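Water-soluble chlorophyll protein (Brassicaceae, PDB 5HPZ) binds chlorophyll in a water-soluble assembly of four chains, each built on a Kunitz-type beta-trefoil fold, and probably tunes the pigment's spectrum. Local coordinates at residues G15-Q21 with P54-F60; W97-V101 with N121-K125; C41-I45 with A110-G114. All coordinates share one frame; numbering follows the deposited sequence.

Interaction 1. Residues G15-Q21 with P54-F60; sequences GAKYFIQ and PGLPVSF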
loop_
_atom_site.group_PDB
_atom_site.type_symbol
_atom_site.label_atom_id
_atom_site.label_comp_id
_atom_site.label_asym_id
_atom_site.label_seq_id
_atom_site.Cartn_x
_atom_site.Cartn_y
_atom_site.Cartn_z
ATOM N N GLY A 15 -11.657 29.318 -12.990
ATOM C CA GLY A 15 -12.073 28.924 -11.629
ATOM C C GLY A 15 -13.206 27.901 -11.489
ATOM O O GLY A 15 -13.425 27.353 -10.417
ATOM N N ALA A 16 -13.932 27.622 -12.557
ATOM C CA ALA A 16 -14.959 26.612 -12.511
ATOM C C ALA A 16 -14.353 25.187 -12.704
ATOM O O ALA A 16 -13.249 25.006 -13.246
ATOM C CB ALA A 16 -16.016 26.899 -13.583
ATOM N N LYS A 17 -15.137 24.195 -12.293
ATOM C CA LYS A 17 -14.716 22.807 -12.292
ATOM C C LYS A 17 -14.975 21.999 -13.565
ATOM O O LYS A 17 -16.131 21.852 -14.043
ATOM C CB LYS A 17 -15.323 22.100 -11.094
ATOM C CG LYS A 17 -14.676 22.529 -9.783
ATOM C CD LYS A 17 -14.906 21.485 -8.723
ATOM C CE LYS A 17 -14.538 22.006 -7.347
ATOM N NZ LYS A 17 -15.753 22.209 -6.522
ATOM N N TYR A 18 -13.874 21.442 -14.089
ATOM C CA TYR A 18 -13.891 20.509 -15.199
ATOM C C TYR A 18 -13.087 19.228 -14.962
ATOM O O TYR A 18 -12.002 19.264 -14.389
ATOM C CB TYR A 18 -13.335 21.199 -16.415
ATOM C CG TYR A 18 -14.123 22.427 -16.747
ATOM C CD1 TYR A 18 -13.852 23.650 -16.100
ATOM C CD2 TYR A 18 -15.131 22.388 -17.684
ATOM C CE1 TYR A 18 -14.595 24.792 -16.370
ATOM C CE2 TYR A 18 -15.883 23.524 -17.968
ATOM C CZ TYR A 18 -15.611 24.727 -17.307
ATOM O OH TYR A 18 -16.354 25.874 -17.580
ATOM N N PHE A 19 -13.651 18.102 -15.396
ATOM C CA PHE A 19 -12.872 16.878 -15.629
ATOM C C PHE A 19 -12.053 17.042 -16.932
ATOM O O PHE A 19 -12.558 17.580 -17.930
ATOM C CB PHE A 19 -13.761 15.688 -15.843
ATOM C CG PHE A 19 -14.751 15.435 -14.744
ATOM C CD1 PHE A 19 -14.323 15.086 -13.464
ATOM C CD2 PHE A 19 -16.119 15.499 -15.012
ATOM C CE1 PHE A 19 -15.245 14.809 -12.460
ATOM C CE2 PHE A 19 -17.045 15.249 -14.014
ATOM C CZ PHE A 19 -16.607 14.902 -12.735
ATOM N N ILE A 20 -10.805 16.581 -16.929
ATOM C CA ILE A 20 -10.063 16.423 -18.175
ATOM C C ILE A 20 -10.133 14.961 -18.661
ATOM O O ILE A 20 -9.670 14.036 -17.988
ATOM C CB ILE A 20 -8.602 16.847 -18.062
ATOM C CG1 ILE A 20 -8.491 18.331 -17.651
ATOM C CG2 ILE A 20 -7.941 16.689 -19.417
ATOM C CD1 ILE A 20 -7.096 18.785 -17.267
ATOM N N GLN A 21 -10.715 14.760 -19.832
ATOM C CA GLN A 21 -10.968 13.417 -20.308
ATOM C C GLN A 21 -10.314 13.208 -21.669
ATOM O O GLN A 21 -10.568 13.975 -22.566
ATOM C CB GLN A 21 -12.448 13.181 -20.339
ATOM C CG GLN A 21 -12.916 12.732 -18.946
ATOM C CD GLN A 21 -14.406 12.686 -18.819
ATOM O OE1 GLN A 21 -15.116 12.658 -19.821
ATOM N NE2 GLN A 21 -14.893 12.690 -17.608
ATOM N N PRO A 54 -14.740 9.611 -14.088
ATOM C CA PRO A 54 -14.622 10.840 -14.853
ATOM C C PRO A 54 -13.329 11.635 -14.645
ATOM O O PRO A 54 -13.107 12.637 -15.298
ATOM C CB PRO A 54 -15.822 11.657 -14.327
ATOM C CG PRO A 54 -15.868 11.262 -12.858
ATOM C CD PRO A 54 -15.615 9.783 -12.903
ATOM N N GLY A 55 -12.482 11.254 -13.708
ATOM C CA GLY A 55 -11.389 12.136 -13.358
ATOM C C GLY A 55 -11.651 12.896 -12.076
ATOM O O GLY A 55 -12.769 12.935 -11.541
ATOM N N LEU A 56 -10.592 13.453 -11.548
ATOM C CA LEU A 56 -10.730 14.395 -10.447
ATOM C C LEU A 56 -10.805 15.767 -11.055
ATOM O O LEU A 56 -9.973 16.122 -11.910
ATOM C CB LEU A 56 -9.533 14.325 -9.497
ATOM C CG LEU A 56 -9.590 15.167 -8.214
ATOM C CD1 LEU A 56 -10.635 14.580 -7.274
ATOM C CD2 LEU A 56 -8.219 15.169 -7.548
ATOM N N PRO A 57 -11.787 16.576 -10.619
ATOM C CA PRO A 57 -11.900 17.838 -11.267
ATOM C C PRO A 57 -10.687 18.700 -11.061
ATOM O O PRO A 57 -9.932 18.571 -10.076
ATOM C CB PRO A 57 -13.117 18.515 -10.564
ATOM C CG PRO A 57 -13.782 17.470 -9.755
ATOM C CD PRO A 57 -12.672 16.497 -9.430
ATOM N N VAL A 58 -10.499 19.569 -12.034
ATOM C CA VAL A 58 -9.521 20.653 -11.998
ATOM C C VAL A 58 -10.245 21.984 -12.308
ATOM O O VAL A 58 -11.416 21.992 -12.741
ATOM C CB VAL A 58 -8.448 20.484 -13.065
ATOM C CG1 VAL A 58 -7.689 19.168 -12.906
ATOM C CG2 VAL A 58 -9.062 20.565 -14.456
ATOM N N SER A 59 -9.532 23.080 -12.110
ATOM C CA SER A 59 -9.964 24.363 -12.605
ATOM C C SER A 59 -8.763 25.096 -13.092
ATOM O O SER A 59 -7.643 24.839 -12.641
ATOM C CB SER A 59 -10.692 25.155 -11.504
ATOM O OG SER A 59 -9.830 25.338 -10.401
ATOM N N PHE A 60 -8.988 26.007 -14.036
ATOM C CA PHE A 60 -7.923 26.767 -14.685
ATOM C C PHE A 60 -7.968 28.246 -14.232
ATOM O O PHE A 60 -9.054 28.863 -14.124
ATOM C CB PHE A 60 -8.168 26.722 -16.183
ATOM C CG PHE A 60 -8.480 25.342 -16.703
ATOM C CD1 PHE A 60 -7.481 24.394 -16.808
ATOM C CD2 PHE A 60 -9.758 24.981 -17.023
ATOM C CE1 PHE A 60 -7.765 23.117 -17.278
ATOM C CE2 PHE A 60 -10.036 23.718 -17.519
ATOM C CZ PHE A 60 -9.027 22.781 -17.641
HETATM O O HOH W 1 -9.697 15.404 -14.498
#
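Y18 O receives a straight 2.8 Å hydrogen bond from V58 N, and two carbon groups, P57 CA and V58 CG2, close in on the same oxygen. V58 O answers with a 2.9 Å bond from Y18 N, completing one antiparallel hydrogen-bonded pair. The strand segments lie 101° apart, and this pair is their only beta bridge; the next backbone bond, from G15 N to F60 O at 2.9 Å, belongs to the loop leading into the strand. Past the Y18-V58 pair, a water accepts from I20 N and donates to L56 O, a residue of the chlorophyll pocket.

P54 is gripped twice. Its CB sits over the middle of the F19 ring, 3.6 Å from the centroid and 6° off the normal, a CH-pi contact; CG covers the CE1 side of that face. F19 turns its CG anti to its own carbonyl carbon (chi1 -55°), which swings the ring out over the proline. Q21, extended beyond CG, brings NE2 to P54 O at 2.9 Å, the oxygen lying in the amide plane. Putting an alanine at F19 would probably strip P54 of its CH-pi partner and open a gap beside P57 and Y52 of the second subunit, which packs here too.

On the inner side I20 CD1 meets V58 CG2 at 3.9 Å, while the Y18 and F60 side chains cross at about a right angle. The bridge thus fixes two barrel strands of the trefoil at Y18-V58, while F19 and Q21 hold P54 by its ring and its carbonyl.

Interaction 2. Residues W97-V101 with N121-K125; sequences WAVDV and NSLFK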
loop_
_atom_site.group_PDB
_atom_site.type_symbol
_atom_site.label_atom_id
_atom_site.label_comp_id
_atom_site.label_asym_id
_atom_site.label_seq_id
_atom_site.Cartn_x
_atom_site.Cartn_y
_atom_site.Cartn_z
ATOM N N TRP A 97 -0.612 21.490 -11.057
ATOM C CA TRP A 97 0.167 20.720 -12.007
ATOM C C TRP A 97 1.439 21.444 -12.242
ATOM O O TRP A 97 1.478 22.686 -12.225
ATOM C CB TRP A 97 -0.558 20.561 -13.346
ATOM C CG TRP A 97 -1.845 19.764 -13.340
ATOM C CD1 TRP A 97 -2.668 19.496 -12.299
ATOM C CD2 TRP A 97 -2.388 19.070 -14.457
ATOM N NE1 TRP A 97 -3.734 18.728 -12.722
ATOM C CE2 TRP A 97 -3.565 18.436 -14.037
ATOM C CE3 TRP A 97 -1.997 18.952 -15.785
ATOM C CZ2 TRP A 97 -4.345 17.656 -14.901
ATOM C CZ3 TRP A 97 -2.752 18.205 -16.621
ATOM C CH2 TRP A 97 -3.900 17.566 -16.201
ATOM N N ALA A 98 2.492 20.675 -12.486
ATOM C CA ALA A 98 3.762 21.220 -12.736
ATOM C C ALA A 98 4.611 20.170 -13.426
ATOM O O ALA A 98 4.349 18.996 -13.324
ATOM C CB ALA A 98 4.369 21.629 -11.428
ATOM N N VAL A 99 5.644 20.587 -14.119
ATOM C CA VAL A 99 6.527 19.666 -14.790
ATOM C C VAL A 99 7.632 19.349 -13.825
ATOM O O VAL A 99 8.203 20.264 -13.266
ATOM C CB VAL A 99 7.189 20.302 -16.034
ATOM C CG1 VAL A 99 8.307 19.434 -16.584
ATOM C CG2 VAL A 99 6.158 20.561 -17.110
ATOM N N ASP A 100 7.957 18.067 -13.626
ATOM C CA ASP A 100 9.033 17.651 -12.690
ATOM C C ASP A 100 10.333 18.377 -13.127
ATOM O O ASP A 100 10.791 18.159 -14.230
ATOM C CB ASP A 100 9.198 16.123 -12.745
ATOM C CG ASP A 100 10.244 15.556 -11.774
ATOM O OD1 ASP A 100 10.769 16.249 -10.857
ATOM O OD2 ASP A 100 10.537 14.352 -11.966
ATOM N N VAL A 101 10.894 19.247 -12.273
ATOM C CA VAL A 101 12.239 19.800 -12.527
ATOM C C VAL A 101 13.257 19.412 -11.447
ATOM O O VAL A 101 14.297 20.030 -11.321
ATOM C CB VAL A 101 12.199 21.325 -12.728
ATOM C CG1 VAL A 101 11.314 21.686 -13.923
ATOM C CG2 VAL A 101 11.744 22.020 -11.435
ATOM N N ASN A 121 7.597 26.269 -14.427
ATOM C CA ASN A 121 7.197 24.868 -14.604
ATOM C C ASN A 121 5.709 24.598 -14.262
ATOM O O ASN A 121 5.197 23.516 -14.506
ATOM C CB ASN A 121 8.146 23.975 -13.779
ATOM C CG ASN A 121 7.776 23.934 -12.289
ATOM O OD1 ASN A 121 7.451 24.947 -11.677
ATOM N ND2 ASN A 121 7.814 22.751 -11.707
ATOM N N SER A 122 4.998 25.567 -13.686
ATOM C CA SER A 122 3.606 25.371 -13.419
ATOM C C SER A 122 2.727 25.948 -14.478
ATOM O O SER A 122 1.503 25.932 -14.297
ATOM C CB SER A 122 3.247 25.998 -12.078
ATOM O OG SER A 122 4.046 25.441 -11.050
ATOM N N LEU A 123 3.312 26.493 -15.541
ATOM C CA LEU A 123 2.514 27.212 -16.566
ATOM C C LEU A 123 2.192 26.326 -17.803
ATOM O O LEU A 123 3.088 25.728 -18.393
ATOM C CB LEU A 123 3.277 28.432 -17.082
ATOM C CG LEU A 123 3.651 29.551 -16.110
ATOM C CD1 LEU A 123 4.149 30.770 -16.887
ATOM C CD2 LEU A 123 2.485 29.920 -15.237
ATOM N N PHE A 124 0.909 26.272 -18.153
ATOM C CA PHE A 124 0.424 25.511 -19.245
ATOM C C PHE A 124 -0.287 26.408 -20.201
ATOM O O PHE A 124 -0.751 27.463 -19.803
ATOM C CB PHE A 124 -0.553 24.456 -18.731
ATOM C CG PHE A 124 0.109 23.435 -17.876
ATOM C CD1 PHE A 124 0.491 23.763 -16.566
ATOM C CD2 PHE A 124 0.382 22.155 -18.368
ATOM C CE1 PHE A 124 1.153 22.833 -15.766
ATOM C CE2 PHE A 124 1.077 21.233 -17.585
ATOM C CZ PHE A 124 1.452 21.567 -16.284
ATOM N N LYS A 125 -0.413 25.965 -21.447
ATOM C CA LYS A 125 -1.356 26.558 -22.384
ATOM C C LYS A 125 -2.223 25.468 -22.959
ATOM O O LYS A 125 -1.734 24.354 -23.201
ATOM C CB LYS A 125 -0.616 27.193 -23.547
ATOM C CG LYS A 125 0.382 28.253 -23.124
ATOM C CD LYS A 125 1.124 28.758 -24.352
ATOM C CE LYS A 125 1.895 30.021 -24.029
ATOM N NZ LYS A 125 2.763 30.430 -25.153
HETATM O O HOH W 2 -0.512 24.670 -12.844
#
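The F124 ring pushes its end against the W97 side chain near its root: F124 CZ lies 3.7 Å from W97 CB. The same ring turns its edge to the neighbouring peptide, with CE1 3.6 Å from W97 O and A98 N also near the ring plane. The phenyl group therefore fills the angle where the backbone of 97-98 passes, rather than stacking on the indole.

N121 holds V99 from two directions. Its backbone O accepts a 3.0 Å bond from V99 N, somewhat bent at 151°, and its side-chain ND2 donates to V99 O at 3.0 Å, much straighter at 168° and with the acceptor close to the amide plane. With chi1 at 80°, CG is tucked between the backbone N and the carbonyl carbon of N121, which folds the amide back toward the strand. Both backbone polar groups of V99 are thereby satisfied by one residue, and the bond from ND2 limits how the amide can turn. A98 CB packs against the amide, 3.6 Å from N121 ND2, and V101 CG1 brushes N121 CB at 3.9 Å, toward the exposed end of the contact. A water lies between W97 O and S122 O, while S122 OG is bonded to E116 O.

The end of the 3-10 segment, N121 and S122, is thus fastened to V99 at the end of strand 97-99, and the chain runs on through L123 into strand 124-128. Strand 97-99 pairs with 111-113, and backbone bonds tie W97 to I80 and F124 to I78, so strand 78-82 is held by both; from strand 135-139, L137 packs on W97 and T139 on F124.

Interaction 3. Residues C41-I45 with A110-G114; sequences CPLGI and AIIIG. With 68G (13'2-hydroxyl-Chlorophyll a), chain C.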
loop_
_atom_site.group_PDB
_atom_site.type_symbol
_atom_site.label_atom_id
_atom_site.label_comp_id
_atom_site.label_asym_id
_atom_site.label_seq_id
_atom_site.Cartn_x
_atom_site.Cartn_y
_atom_site.Cartn_z
ATOM N N CYS A 41 5.451 11.210 -2.684
ATOM C CA CYS A 41 5.238 12.614 -3.015
ATOM C C CYS A 41 6.449 13.151 -3.775
ATOM O O CYS A 41 7.546 12.786 -3.452
ATOM C CB CYS A 41 5.153 13.395 -1.729
ATOM S SG CYS A 41 3.810 12.878 -0.665
ATOM N N PRO A 42 6.274 14.055 -4.718
ATOM C CA PRO A 42 4.962 14.478 -5.260
ATOM C C PRO A 42 4.287 13.414 -6.098
ATOM O O PRO A 42 4.955 12.567 -6.665
ATOM C CB PRO A 42 5.324 15.644 -6.208
ATOM C CG PRO A 42 6.772 15.448 -6.557
ATOM C CD PRO A 42 7.430 14.574 -5.505
ATOM N N LEU A 43 2.965 13.434 -6.087
ATOM C CA LEU A 43 2.126 12.575 -6.859
ATOM C C LEU A 43 2.251 12.872 -8.341
ATOM O O LEU A 43 2.566 14.031 -8.763
ATOM C CB LEU A 43 0.675 12.807 -6.476
ATOM C CG LEU A 43 0.341 12.455 -5.037
ATOM C CD1 LEU A 43 -1.096 12.845 -4.805
ATOM C CD2 LEU A 43 0.526 10.945 -4.759
ATOM N N GLY A 44 1.965 11.840 -9.145
ATOM C CA GLY A 44 1.918 11.986 -10.587
ATOM C C GLY A 44 0.490 12.119 -11.000
ATOM O O GLY A 44 -0.420 12.135 -10.156
ATOM N N ILE A 45 0.280 12.164 -12.309
ATOM C CA ILE A 45 -1.011 12.229 -12.899
ATOM C C ILE A 45 -1.171 11.112 -13.933
ATOM O O ILE A 45 -0.313 10.930 -14.796
ATOM C CB ILE A 45 -1.248 13.589 -13.577
ATOM C CG1 ILE A 45 -0.913 14.720 -12.611
ATOM C CG2 ILE A 45 -2.681 13.643 -14.061
ATOM C CD1 ILE A 45 -0.979 16.105 -13.229
ATOM N N ALA A 110 8.106 13.749 -15.855
ATOM C CA ALA A 110 6.751 13.486 -15.440
ATOM C C ALA A 110 6.027 14.824 -15.162
ATOM O O ALA A 110 6.637 15.791 -14.775
ATOM C CB ALA A 110 6.768 12.636 -14.219
ATOM N N ILE A 111 4.719 14.855 -15.354
ATOM C CA ILE A 111 3.913 15.947 -14.845
ATOM C C ILE A 111 3.518 15.560 -13.405
ATOM O O ILE A 111 2.967 14.477 -13.164
ATOM C CB ILE A 111 2.621 16.150 -15.664
ATOM C CG1 ILE A 111 2.912 16.264 -17.169
ATOM C CG2 ILE A 111 1.890 17.432 -15.207
ATOM C CD1 ILE A 111 3.849 17.384 -17.540
ATOM N N ILE A 112 3.839 16.420 -12.459
ATOM C CA ILE A 112 3.578 16.116 -11.066
ATOM C C ILE A 112 2.551 17.082 -10.484
ATOM O O ILE A 112 2.038 17.967 -11.174
ATOM C CB ILE A 112 4.857 16.152 -10.269
ATOM C CG1 ILE A 112 5.567 17.474 -10.524
ATOM C CG2 ILE A 112 5.738 14.986 -10.662
ATOM C CD1 ILE A 112 6.526 17.924 -9.460
ATOM N N ILE A 113 2.215 16.876 -9.227
ATOM C CA ILE A 113 1.265 17.685 -8.526
ATOM C C ILE A 113 2.035 18.366 -7.421
ATOM O O ILE A 113 2.769 17.723 -6.645
ATOM C CB ILE A 113 0.113 16.871 -7.956
ATOM C CG1 ILE A 113 -0.553 16.077 -9.077
ATOM C CG2 ILE A 113 -0.862 17.798 -7.229
ATOM C CD1 ILE A 113 -1.639 15.147 -8.610
ATOM N N GLY A 114 1.931 19.694 -7.368
ATOM C CA GLY A 114 2.732 20.445 -6.396
ATOM C C GLY A 114 3.451 21.694 -6.859
ATOM O O GLY A 114 4.366 22.111 -6.201
HETATM C C1 68G C . -7.261 1.535 -11.469
HETATM C C2 68G C . -7.937 0.834 -10.284
HETATM C C3 68G C . -7.219 -0.293 -9.682
HETATM C C4 68G C . -5.935 -0.641 -10.363
HETATM C C5 68G C . -7.766 -1.160 -8.545
HETATM C C6 68G C . -7.660 -0.496 -7.208
HETATM C C7 68G C . -6.272 -0.087 -6.844
HETATM C C8 68G C . -6.309 0.109 -5.343
HETATM C C9 68G C . -7.169 1.315 -4.891
HETATM C C10 68G C . -4.900 0.379 -4.881
HETATM C C11 68G C . -4.450 -0.853 -4.213
HETATM C C12 68G C . -3.113 -0.418 -3.627
HETATM C C13 68G C . -2.126 -1.527 -3.994
HETATM C C14 68G C . -2.611 -2.905 -3.466
HETATM C C15 68G C . -0.766 -1.119 -3.390
HETATM C C16 68G C . 0.381 -1.807 -4.124
HETATM C C17 68G C . 1.603 -1.247 -3.414
HETATM C C18 68G C . 2.770 -1.927 -4.044
HETATM C C19 68G C . 3.980 -1.035 -3.904
HETATM C C20 68G C . 3.032 -3.196 -3.230
HETATM O O2A 68G C . -5.938 2.095 -11.162
HETATM C CGA 68G C . -5.779 3.141 -12.014
HETATM O O1A 68G C . -6.516 3.396 -12.981
HETATM C CBA 68G C . -4.658 4.051 -11.658
HETATM C CAA 68G C . -5.297 5.230 -10.854
HETATM C C2A 68G C . -5.780 4.824 -9.420
HETATM C C3A 68G C . -4.595 4.536 -8.593
HETATM C CMA 68G C . -5.000 3.387 -7.721
HETATM C C4A 68G C . -4.374 5.693 -7.721
HETATM C CHB 68G C . -3.394 5.852 -6.834
HETATM N NA 68G C . -5.394 6.499 -7.910
HETATM C C1A 68G C . -6.278 6.016 -8.795
HETATM C CHA 68G C . -7.433 6.653 -9.049
HETATM C CBD 68G C . -8.566 6.261 -9.843
HETATM C CGD 68G C . -9.106 4.971 -9.436
HETATM O O1D 68G C . -9.380 4.069 -10.263
HETATM O O2D 68G C . -9.288 4.776 -8.112
HETATM C CED 68G C . -9.793 3.494 -7.809
HETATM O O 68G C . -8.297 6.069 -11.180
HETATM C CAD 68G C . -9.527 7.316 -9.675
HETATM O OBD 68G C . -10.636 7.361 -10.286
HETATM C C3D 68G C . -9.012 8.241 -8.808
HETATM C C2D 68G C . -9.132 9.405 -8.112
HETATM C CMD 68G C . -10.228 10.225 -8.142
HETATM C C4D 68G C . -7.800 7.805 -8.466
HETATM N ND 68G C . -7.201 8.604 -7.599
HETATM C C1D 68G C . -8.034 9.633 -7.362
HETATM C CHD 68G C . -7.761 10.686 -6.498
HETATM C C4C 68G C . -6.720 10.907 -5.672
HETATM N NC 68G C . -5.616 10.099 -5.649
HETATM MG MG 68G C . -5.383 8.391 -6.755
HETATM C C3C 68G C . -6.462 11.907 -4.775
HETATM C CAC 68G C . -7.363 13.070 -4.426
HETATM C CBC 68G C . -8.352 12.477 -3.364
HETATM C C2C 68G C . -5.254 11.683 -4.212
HETATM C CMC 68G C . -4.691 12.476 -3.272
HETATM C C1C 68G C . -4.717 10.549 -4.751
HETATM C CHC 68G C . -3.556 9.926 -4.499
HETATM C C4B 68G C . -3.162 8.669 -4.805
HETATM N NB 68G C . -3.655 7.976 -5.840
HETATM C C1B 68G C . -3.082 6.774 -5.892
HETATM C C2B 68G C . -2.206 6.709 -4.849
HETATM C CMB 68G C . -1.428 5.637 -4.553
HETATM C C3B 68G C . -2.223 7.897 -4.222
HETATM C CAB 68G C . -1.594 8.351 -3.124
HETATM C CBB 68G C . -0.273 7.874 -2.558
HETATM O O HOH W 3 1.869 15.868 -4.812
HETATM O O HOH W 4 2.904 11.899 -14.098
#
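The two backbones meet at 121° to each other, nearest where the CA atoms of G44 and I112 stand 4.5 Å apart. One direct bond joins them, I113 N to L43 O at 2.9 Å, and it is bent, with 137° at the hydrogen. Waters do the rest. One accepts from L43 N and donates to I113 O; another, beyond G44, accepts from I45 N and lies within bonding distance of I111 O. The chains are too splayed for regular sheet pairing, and solvent molecules fill in for the missing bonds.

P42, which follows a cis peptide, lays its ring against the second backbone: CB is 3.3 Å from I113 O, and CG is 3.8 Å from I112 CD1. A chi1 of 52° sets the longer I112 branch over its own backbone, from where CD1 reaches the proline. I45 enters the angle between I111 and I113, its CD1 3.7 Å from I111 CG2 and its CG1 3.8 Å from I113 CG1, where the I45 and I113 side chains cross at about a right angle. I113 CD1 runs on to L43 CB at 3.9 Å. L43 then sends its two methyls to the chlorophyll: CD2 lies 3.7 Å from CAB of the pigment, and CD1 rests near the CHC methine. One leucine thus joins the branched aliphatic cluster to the pigment pocket; two residues earlier, C41 is tied to C90 by a disulfide.

The contact joins two hairpins of the trefoil cap: strand 44-47 pairs with 30-33, and strand 111-113 with 97-99. L157 of strand 155-160 bonds through its backbone to both I45 and I111, bringing the third cap hairpin against the other two.

In the fold
All three contacts are largely buried and converge on W97, which packs on I20 of interaction 1 and I45 of interaction 3 and lies on a strand of interaction 2. Interactions 2 and 3 share the sheet of strands 97-99 and 111-113, about 10 Å between centres. Interaction 1, in the barrel part, is centred about 17 Å from the centre of interaction 2 and about 16 Å from that of interaction 3, and touches Y52 of a neighbouring subunit. Their chemistry differs: strand bonds and a proline-aromatic contact in interaction 1, two asparagine hydrogen bonds to one residue in interaction 2, aliphatic packing in interaction 3, where L43 reaches a chlorophyll as L56 does in interaction 1; waters bridge backbones in all three.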